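Local coordinates for monosaccharide ABC transporter substrate-binding protein, CUT2 family (Bradyrhizobium sp., PDB 4YHS) that probably binds a monosaccharide or related small solute in the periplasm and hands it to the membrane part of an ABC importer, at residues 50-55 and 315-320; 143-148 and 311-316; 281-286 and 341-346. All blocks are in the same frame, centred on the assembly; numbering follows the deposited sequence.

In the fold
Contacts 1 and 2 are neighbours, with centres about 10 Å apart. They share E315 and G316, where helix 299-314 ends. Contact 2 packs that helix on strand 144-147 of the large mixed sheet. Contact 1 sets the loop after the helix against the loop after strand 43-49. Contact 3 lies about 29 Å from contact 1 and about 28 Å from contact 2, between centres, and joins helix 280-287 to the C-terminal tail. Along the chain the segments run 50-55, 143-148, 281-286, 311-316 with 315-320, then 341-346. The chain thus returns from the second lobe to the first, as in two-lobed periplasmic binding proteins, before the tail reaches helix 280-287.

Contact 1 (50-55 and 315-320); sequences VPLEKA and EGKDYV
The carboxylate of E315 has L52 CD1 on one side of its plane and A55 past the end of OE2, near the plane. L52 CD1 stands above the plane and out past OE1, at 4.0 Å from E315 OE1. The CA of A55 is 3.4 Å from E315 OE2. K317 NZ approaches from the side of the plane away from L52. It forms a salt bridge of 3.0 Å with E315 OE1, meeting that oxygen on its anti side and 25° out of plane. A water near the plane donates to E315 OE1 and to K54 O, at 2.7 Å each, and so ties the two loops together. OE2 is held in turn by S56 N and W59 NE1. Both carboxylate oxygens therefore have two polar partners, which should keep the group from rotating and probably favour its charged form. The Y319 ring, further along, has K317 O in plane at its edge.

The setting is the surface of the first lobe of a two-lobed periplasmic binding protein. Helix 299-314 ends here in a Schellman motif, with G316 at positive phi. The turn brings K317 back beside E315.

The K317 chain crosses L52 at a slant, and K317 CD touches L52 CD2 at 3.6 Å. Its last torsion bends (chi4 60°), which swings NZ out of the line of the extended chain and onto E315. L52 is the apolar centre of this surface contact. Its two methyls take different neighbours: CD2 rests on the lysine methylenes, while CD1 meets both the carboxylate and K317 CD. The backbone of L52 is anchored too, its N to D308 and its O to R86. Its side chain also packs on V311 and R312 of the helix and on L87.

Contact 2 (143-148 and 311-316); sequences PVIDLV and VRILEG
P143 fits its ring into a hollow made by I313 and L314 on the last turn of helix 299-314. The helix covers one face of the sheet in an alpha/beta lobe of Rossmann-like type, where strand 144-147 runs parallel to its neighbours 119-122 and 158-160. The proline ring is the bump. Its CG presses on I313 CG2 at 3.5 Å, the tightest touch here. CB lies against the same methyl at 3.7 Å. On the other wall of the hollow, L314 CD2 is 4.1 Å from P143 CG and equally far from CD. The proline and I313 side chains overlap while pointing opposite ways, and L314 crosses the ring at about a right angle.

I313 is branched, and each branch has its own partner: one goes to P143, just before the strand, and the other to I145 within it. With CG1 beside the backbone N (chi1 -69°), its CG2 branch is turned to the proline. The CG1 branch runs on extended (chi2 162°) to I145. V144, between the two, has its CB directed away from the helix, as strand alternation requires.

No hydrogen bond crosses the contact. I145 also packs on A306 and Q309 of the same helix, and L314 reaches A119. The two isoleucines meet tip to tip, I145 CD1 to I313 CD1, at 3.7 Å.

Contact 3 (281-286 and 341-346); sequences GVYEGI and ANILPP
Y283 points from helix 280-287 at two aliphatic side chains of the tail, L344 and I343. Its CB comes first and rests 3.6 Å from L344 CD1. The next atom, Y283 CG, is just as near that methyl, again 3.6 Å. With CG anti to the backbone N (chi1 -172°), the ring leaves the helix toward the tail. At Y283 CD1 the neighbours begin to change: L344 CD1 is 3.8 Å away and I343 CD1 4.2 Å. On the opposite flank Y283 CD2 keeps a looser touch with L344 CD1, at 4.2 Å.

This is a buried, wholly apolar contact across the segments. It lies where the chain, after strand 322-331, comes back past the second lobe of the periplasmic binding protein fold. The tail touches both lobes: L344 and I343 meet helix 280-287, while P345 packs on L74 of helix 71-87.

Further out, Y283 CE1 meets I343 CD1 at 3.9 Å. Neither methyl sits squarely over the ring; both approach it obliquely. The isoleucine side chain crosses the tyrosine at about a right angle. Its CG1 is wedged between backbone N and carbonyl carbon (chi1 60°), and the extended chain beyond carries CD1 to the ring. The tyrosine also packs on I335 and Q340, and I343 on A296 and S298.

Contact 1 (50-55 and 315-320)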
loop_
_atom_site.group_PDB
_atom_site.type_symbol
_atom_site.label_atom_id
_atom_site.label_comp_id
_atom_site.label_asym_id
_atom_site.label_seq_id
_atom_site.Cartn_x
_atom_site.Cartn_y
_atom_site.Cartn_z
ATOM N N VAL A 50 -8.643 -12.597 -11.155
ATOM C CA VAL A 50 -8.274 -13.035 -12.492
ATOM C C VAL A 50 -8.473 -11.934 -13.522
ATOM O O VAL A 50 -9.604 -11.520 -13.774
ATOM C CB VAL A 50 -9.106 -14.269 -12.904
ATOM C CG1 VAL A 50 -8.652 -14.771 -14.244
ATOM C CG2 VAL A 50 -8.969 -15.359 -11.855
ATOM N N PRO A 51 -7.389 -11.465 -14.138
ATOM C CA PRO A 51 -7.561 -10.437 -15.166
ATOM C C PRO A 51 -7.908 -11.043 -16.519
ATOM O O PRO A 51 -7.941 -12.292 -16.685
ATOM C CB PRO A 51 -6.188 -9.771 -15.195
ATOM C CG PRO A 51 -5.253 -10.917 -14.981
ATOM C CD PRO A 51 -5.969 -11.838 -14.001
ATOM N N LEU A 52 -8.213 -10.169 -17.479
ATOM C CA LEU A 52 -8.405 -10.581 -18.861
ATOM C C LEU A 52 -7.102 -11.068 -19.466
ATOM O O LEU A 52 -6.021 -10.636 -19.051
ATOM C CB LEU A 52 -8.955 -9.428 -19.704
ATOM C CG LEU A 52 -10.320 -8.853 -19.326
ATOM C CD1 LEU A 52 -10.606 -7.599 -20.150
ATOM C CD2 LEU A 52 -11.442 -9.880 -19.496
ATOM N N GLU A 53 -7.207 -11.969 -20.448
ATOM C CA GLU A 53 -6.043 -12.388 -21.217
ATOM C C GLU A 53 -5.508 -11.274 -22.112
ATOM O O GLU A 53 -4.297 -11.054 -22.178
ATOM C CB GLU A 53 -6.385 -13.637 -22.062
ATOM C CG GLU A 53 -6.413 -14.912 -21.228
ATOM C CD GLU A 53 -5.098 -15.149 -20.491
ATOM O OE1 GLU A 53 -4.102 -15.490 -21.163
ATOM O OE2 GLU A 53 -5.049 -14.966 -19.248
ATOM N N LYS A 54 -6.417 -10.568 -22.780
ATOM C CA LYS A 54 -6.068 -9.482 -23.693
ATOM C C LYS A 54 -7.201 -8.473 -23.782
ATOM O O LYS A 54 -8.366 -8.834 -23.594
ATOM C CB LYS A 54 -5.784 -10.018 -25.105
ATOM C CG LYS A 54 -4.344 -10.467 -25.362
ATOM C CD LYS A 54 -3.365 -9.305 -25.343
ATOM C CE LYS A 54 -1.963 -9.749 -25.708
ATOM N NZ LYS A 54 -1.036 -8.586 -25.785
ATOM N N ALA A 55 -6.867 -7.221 -24.091
ATOM C CA ALA A 55 -7.868 -6.250 -24.512
ATOM C C ALA A 55 -8.261 -6.524 -25.953
ATOM O O ALA A 55 -7.486 -7.108 -26.710
ATOM C CB ALA A 55 -7.340 -4.838 -24.374
ATOM N N GLU A 315 -15.002 -2.500 -22.033
ATOM C CA GLU A 315 -15.465 -3.578 -22.914
ATOM C C GLU A 315 -16.809 -4.174 -22.472
ATOM O O GLU A 315 -17.301 -5.129 -23.075
ATOM C CB GLU A 315 -14.387 -4.667 -22.986
ATOM C CG GLU A 315 -13.096 -4.167 -23.627
ATOM C CD GLU A 315 -12.082 -5.263 -23.828
ATOM O OE1 GLU A 315 -12.386 -6.437 -23.511
ATOM O OE2 GLU A 315 -10.979 -4.956 -24.313
ATOM N N GLY A 316 -17.400 -3.599 -21.433
ATOM C CA GLY A 316 -18.674 -4.074 -20.921
ATOM C C GLY A 316 -18.632 -5.440 -20.260
ATOM O O GLY A 316 -19.669 -6.112 -20.167
ATOM N N LYS A 317 -17.449 -5.858 -19.800
ATOM C CA LYS A 317 -17.288 -7.161 -19.169
ATOM C C LYS A 317 -17.496 -7.078 -17.669
ATOM O O LYS A 317 -17.401 -6.004 -17.068
ATOM C CB LYS A 317 -15.893 -7.725 -19.477
ATOM C CG LYS A 317 -15.739 -8.154 -20.939
ATOM C CD LYS A 317 -14.357 -8.733 -21.204
ATOM C CE LYS A 317 -14.282 -9.433 -22.547
ATOM N NZ LYS A 317 -14.592 -8.514 -23.670
ATOM N N ASP A 318 -17.755 -8.221 -17.050
ATOM C CA ASP A 318 -17.849 -8.288 -15.611
ATOM C C ASP A 318 -16.537 -7.839 -14.991
ATOM O O ASP A 318 -15.471 -8.046 -15.555
ATOM C CB ASP A 318 -18.182 -9.705 -15.153
ATOM C CG ASP A 318 -19.645 -10.053 -15.349
ATOM O OD1 ASP A 318 -20.470 -9.132 -15.578
ATOM O OD2 ASP A 318 -19.967 -11.257 -15.260
ATOM N N TYR A 319 -16.638 -7.176 -13.854
ATOM C CA TYR A 319 -15.450 -6.748 -13.133
ATOM C C TYR A 319 -15.778 -6.671 -11.669
ATOM O O TYR A 319 -16.958 -6.632 -11.271
ATOM C CB TYR A 319 -14.933 -5.408 -13.630
ATOM C CG TYR A 319 -15.930 -4.262 -13.454
ATOM C CD1 TYR A 319 -17.022 -4.144 -14.297
ATOM C CD2 TYR A 319 -15.763 -3.297 -12.462
ATOM C CE1 TYR A 319 -17.939 -3.113 -14.156
ATOM C CE2 TYR A 319 -16.688 -2.254 -12.317
ATOM C CZ TYR A 319 -17.764 -2.176 -13.172
ATOM O OH TYR A 319 -18.686 -1.159 -13.055
ATOM N N VAL A 320 -14.720 -6.687 -10.870
ATOM C CA VAL A 320 -14.858 -6.603 -9.436
ATOM C C VAL A 320 -14.761 -5.124 -9.087
ATOM O O VAL A 320 -13.788 -4.485 -9.444
ATOM C CB VAL A 320 -13.765 -7.432 -8.714
ATOM C CG1 VAL A 320 -13.917 -7.257 -7.232
ATOM C CG2 VAL A 320 -13.861 -8.909 -9.128
HETATM O O HOH W 1 -10.972 -8.625 -24.110
#

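Contact 2 (143-148 and 311-316)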
loop_
_atom_site.group_PDB
_atom_site.type_symbol
_atom_site.label_atom_id
_atom_site.label_comp_id
_atom_site.label_asym_id
_atom_site.label_seq_id
_atom_site.Cartn_x
_atom_site.Cartn_y
_atom_site.Cartn_z
ATOM N N PRO A 143 -14.907 6.172 -17.784
ATOM C CA PRO A 143 -14.765 5.513 -16.477
ATOM C C PRO A 143 -13.600 6.093 -15.685
ATOM O O PRO A 143 -12.546 6.373 -16.276
ATOM C CB PRO A 143 -14.491 4.051 -16.836
ATOM C CG PRO A 143 -14.904 3.890 -18.232
ATOM C CD PRO A 143 -14.755 5.215 -18.892
ATOM N N VAL A 144 -13.781 6.246 -14.375
ATOM C CA VAL A 144 -12.722 6.750 -13.508
ATOM C C VAL A 144 -12.452 5.682 -12.449
ATOM O O VAL A 144 -13.353 5.273 -11.709
ATOM C CB VAL A 144 -13.094 8.099 -12.847
ATOM C CG1 VAL A 144 -11.957 8.594 -11.985
ATOM C CG2 VAL A 144 -13.455 9.146 -13.923
ATOM N N ILE A 145 -11.192 5.263 -12.370
ATOM C CA ILE A 145 -10.749 4.243 -11.413
ATOM C C ILE A 145 -9.948 4.874 -10.265
ATOM O O ILE A 145 -8.990 5.614 -10.500
ATOM C CB ILE A 145 -9.845 3.207 -12.100
ATOM C CG1 ILE A 145 -10.453 2.694 -13.393
ATOM C CG2 ILE A 145 -9.539 2.061 -11.167
ATOM C CD1 ILE A 145 -11.739 2.030 -13.231
ATOM N N ASP A 146 -10.336 4.544 -9.040
ATOM C CA ASP A 146 -9.695 4.993 -7.813
ATOM C C ASP A 146 -8.560 4.031 -7.430
ATOM O O ASP A 146 -8.807 2.905 -6.988
ATOM C CB ASP A 146 -10.788 5.073 -6.724
ATOM C CG ASP A 146 -10.291 5.521 -5.378
ATOM O OD1 ASP A 146 -9.079 5.831 -5.198
ATOM O OD2 ASP A 146 -11.179 5.559 -4.492
ATOM N N LEU A 147 -7.319 4.499 -7.567
ATOM C CA LEU A 147 -6.114 3.663 -7.377
ATOM C C LEU A 147 -5.363 4.072 -6.115
ATOM O O LEU A 147 -4.986 5.248 -5.951
ATOM C CB LEU A 147 -5.197 3.758 -8.606
ATOM C CG LEU A 147 -3.793 3.120 -8.523
ATOM C CD1 LEU A 147 -3.823 1.617 -8.344
ATOM C CD2 LEU A 147 -2.981 3.450 -9.779
ATOM N N VAL A 148 -5.234 3.106 -5.207
ATOM C CA VAL A 148 -4.412 3.167 -3.994
ATOM C C VAL A 148 -4.956 4.055 -2.869
ATOM O O VAL A 148 -5.095 3.573 -1.732
ATOM C CB VAL A 148 -2.969 3.619 -4.291
ATOM C CG1 VAL A 148 -2.188 3.724 -2.966
ATOM C CG2 VAL A 148 -2.232 2.580 -5.181
ATOM N N VAL A 311 -10.162 -1.718 -18.411
ATOM C CA VAL A 311 -10.385 -2.408 -19.688
ATOM C C VAL A 311 -11.716 -3.164 -19.640
ATOM O O VAL A 311 -12.528 -3.072 -20.563
ATOM C CB VAL A 311 -9.192 -3.345 -20.004
ATOM C CG1 VAL A 311 -9.479 -4.228 -21.233
ATOM C CG2 VAL A 311 -7.905 -2.484 -20.236
ATOM N N ARG A 312 -11.974 -3.858 -18.541
ATOM C CA ARG A 312 -13.218 -4.637 -18.424
ATOM C C ARG A 312 -14.450 -3.721 -18.550
ATOM O O ARG A 312 -15.419 -4.055 -19.246
ATOM C CB ARG A 312 -13.260 -5.410 -17.097
ATOM C CG ARG A 312 -12.343 -6.625 -17.036
ATOM C CD ARG A 312 -12.231 -7.210 -15.601
ATOM N NE ARG A 312 -11.523 -8.486 -15.628
ATOM C CZ ARG A 312 -12.057 -9.634 -16.038
ATOM N NH1 ARG A 312 -13.326 -9.674 -16.457
ATOM N NH2 ARG A 312 -11.326 -10.758 -16.034
ATOM N N ILE A 313 -14.391 -2.568 -17.886
ATOM C CA ILE A 313 -15.477 -1.590 -17.937
ATOM C C ILE A 313 -15.655 -1.117 -19.381
ATOM O O ILE A 313 -16.762 -1.164 -19.935
ATOM C CB ILE A 313 -15.184 -0.409 -16.973
ATOM C CG1 ILE A 313 -15.270 -0.865 -15.520
ATOM C CG2 ILE A 313 -16.145 0.772 -17.167
ATOM C CD1 ILE A 313 -14.581 0.079 -14.568
ATOM N N LEU A 314 -14.566 -0.697 -20.015
ATOM C CA LEU A 314 -14.641 -0.182 -21.386
ATOM C C LEU A 314 -15.216 -1.232 -22.348
ATOM O O LEU A 314 -15.866 -0.898 -23.357
ATOM C CB LEU A 314 -13.253 0.274 -21.874
ATOM C CG LEU A 314 -12.719 1.568 -21.254
ATOM C CD1 LEU A 314 -11.249 1.677 -21.509
ATOM C CD2 LEU A 314 -13.435 2.728 -21.881
ATOM N N GLU A 315 -15.002 -2.500 -22.033
ATOM C CA GLU A 315 -15.465 -3.578 -22.914
ATOM C C GLU A 315 -16.809 -4.174 -22.472
ATOM O O GLU A 315 -17.301 -5.129 -23.075
ATOM C CB GLU A 315 -14.387 -4.667 -22.986
ATOM C CG GLU A 315 -13.096 -4.167 -23.627
ATOM C CD GLU A 315 -12.082 -5.263 -23.828
ATOM O OE1 GLU A 315 -12.386 -6.437 -23.511
ATOM O OE2 GLU A 315 -10.979 -4.956 -24.313
ATOM N N GLY A 316 -17.400 -3.599 -21.433
ATOM C CA GLY A 316 -18.674 -4.074 -20.921
ATOM C C GLY A 316 -18.632 -5.440 -20.260
ATOM O O GLY A 316 -19.669 -6.112 -20.167
#

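Contact 3 (281-286 and 341-346)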
loop_
_atom_site.group_PDB
_atom_site.type_symbol
_atom_site.label_atom_id
_atom_site.label_comp_id
_atom_site.label_asym_id
_atom_site.label_seq_id
_atom_site.Cartn_x
_atom_site.Cartn_y
_atom_site.Cartn_z
ATOM N N GLY A 281 13.974 -0.675 1.756
ATOM C CA GLY A 281 14.835 -0.756 2.928
ATOM C C GLY A 281 14.352 -1.822 3.907
ATOM O O GLY A 281 15.134 -2.592 4.453
ATOM N N VAL A 282 13.042 -1.893 4.117
ATOM C CA VAL A 282 12.488 -2.932 4.976
ATOM C C VAL A 282 12.697 -4.330 4.358
ATOM O O VAL A 282 13.107 -5.275 5.037
ATOM C CB VAL A 282 11.004 -2.689 5.247
ATOM C CG1 VAL A 282 10.334 -3.918 5.956
ATOM C CG2 VAL A 282 10.834 -1.424 6.090
ATOM N N TYR A 283 12.496 -4.435 3.053
ATOM C CA TYR A 283 12.690 -5.692 2.316
ATOM C C TYR A 283 14.130 -6.185 2.490
ATOM O O TYR A 283 14.369 -7.348 2.812
ATOM C CB TYR A 283 12.324 -5.455 0.840
ATOM C CG TYR A 283 12.282 -6.680 -0.052
ATOM C CD1 TYR A 283 11.128 -7.441 -0.179
ATOM C CD2 TYR A 283 13.382 -7.054 -0.783
ATOM C CE1 TYR A 283 11.101 -8.565 -1.018
ATOM C CE2 TYR A 283 13.352 -8.149 -1.614
ATOM C CZ TYR A 283 12.207 -8.885 -1.741
ATOM O OH TYR A 283 12.224 -9.994 -2.559
ATOM N N GLU A 284 15.098 -5.302 2.284
ATOM C CA GLU A 284 16.487 -5.710 2.364
ATOM C C GLU A 284 16.802 -6.136 3.798
ATOM O O GLU A 284 17.513 -7.112 4.033
ATOM C CB GLU A 284 17.408 -4.580 1.909
ATOM C CG GLU A 284 18.878 -4.859 2.094
ATOM C CD GLU A 284 19.412 -6.011 1.209
ATOM O OE1 GLU A 284 18.719 -6.468 0.277
ATOM O OE2 GLU A 284 20.545 -6.469 1.462
ATOM N N GLY A 285 16.229 -5.409 4.750
ATOM C CA GLY A 285 16.387 -5.725 6.151
ATOM C C GLY A 285 15.909 -7.134 6.500
ATOM O O GLY A 285 16.565 -7.824 7.259
ATOM N N ILE A 286 14.768 -7.550 5.956
ATOM C CA ILE A 286 14.220 -8.890 6.184
ATOM C C ILE A 286 15.149 -9.906 5.579
ATOM O O ILE A 286 15.521 -10.880 6.232
ATOM C CB ILE A 286 12.759 -9.027 5.609
ATOM C CG1 ILE A 286 11.812 -8.098 6.383
ATOM C CG2 ILE A 286 12.254 -10.493 5.702
ATOM C CD1 ILE A 286 10.421 -7.912 5.821
ATOM N N ALA A 341 8.667 -8.479 -7.650
ATOM C CA ALA A 341 7.907 -7.608 -8.551
ATOM C C ALA A 341 6.404 -7.625 -8.339
ATOM O O ALA A 341 5.705 -6.836 -8.987
ATOM C CB ALA A 341 8.212 -7.929 -10.004
ATOM N N ASN A 342 5.899 -8.454 -7.417
ATOM C CA ASN A 342 4.484 -8.311 -7.026
ATOM C C ASN A 342 4.309 -7.292 -5.883
ATOM O O ASN A 342 3.203 -6.795 -5.644
ATOM C CB ASN A 342 3.896 -9.642 -6.609
ATOM C CG ASN A 342 3.775 -10.594 -7.760
ATOM O OD1 ASN A 342 3.842 -10.181 -8.931
ATOM N ND2 ASN A 342 3.604 -11.876 -7.455
ATOM N N ILE A 343 5.399 -6.998 -5.161
ATOM C CA ILE A 343 5.260 -6.221 -3.916
ATOM C C ILE A 343 6.168 -5.022 -3.819
ATOM O O ILE A 343 5.988 -4.229 -2.909
ATOM C CB ILE A 343 5.481 -7.094 -2.633
ATOM C CG1 ILE A 343 6.875 -7.739 -2.593
ATOM C CG2 ILE A 343 4.406 -8.182 -2.562
ATOM C CD1 ILE A 343 7.184 -8.397 -1.246
ATOM N N LEU A 344 7.086 -4.883 -4.770
ATOM C CA LEU A 344 7.977 -3.730 -4.886
ATOM C C LEU A 344 8.342 -3.538 -6.349
ATOM O O LEU A 344 8.237 -4.480 -7.151
ATOM C CB LEU A 344 9.240 -3.938 -4.072
ATOM C CG LEU A 344 9.237 -3.742 -2.552
ATOM C CD1 LEU A 344 10.592 -4.187 -1.995
ATOM C CD2 LEU A 344 8.963 -2.299 -2.226
ATOM N N PRO A 345 8.823 -2.340 -6.712
ATOM C CA PRO A 345 9.386 -2.262 -8.058
ATOM C C PRO A 345 10.679 -3.055 -8.154
ATOM O O PRO A 345 11.338 -3.235 -7.128
ATOM C CB PRO A 345 9.641 -0.764 -8.242
ATOM C CG PRO A 345 9.886 -0.273 -6.860
ATOM C CD PRO A 345 8.946 -1.052 -5.989
ATOM N N PRO A 346 11.058 -3.519 -9.355
ATOM C CA PRO A 346 12.374 -4.144 -9.495
ATOM C C PRO A 346 13.468 -3.163 -9.085
ATOM O O PRO A 346 13.262 -1.959 -9.280
ATOM C CB PRO A 346 12.456 -4.461 -11.003
ATOM C CG PRO A 346 10.980 -4.528 -11.431
ATOM C CD PRO A 346 10.328 -3.472 -10.634
#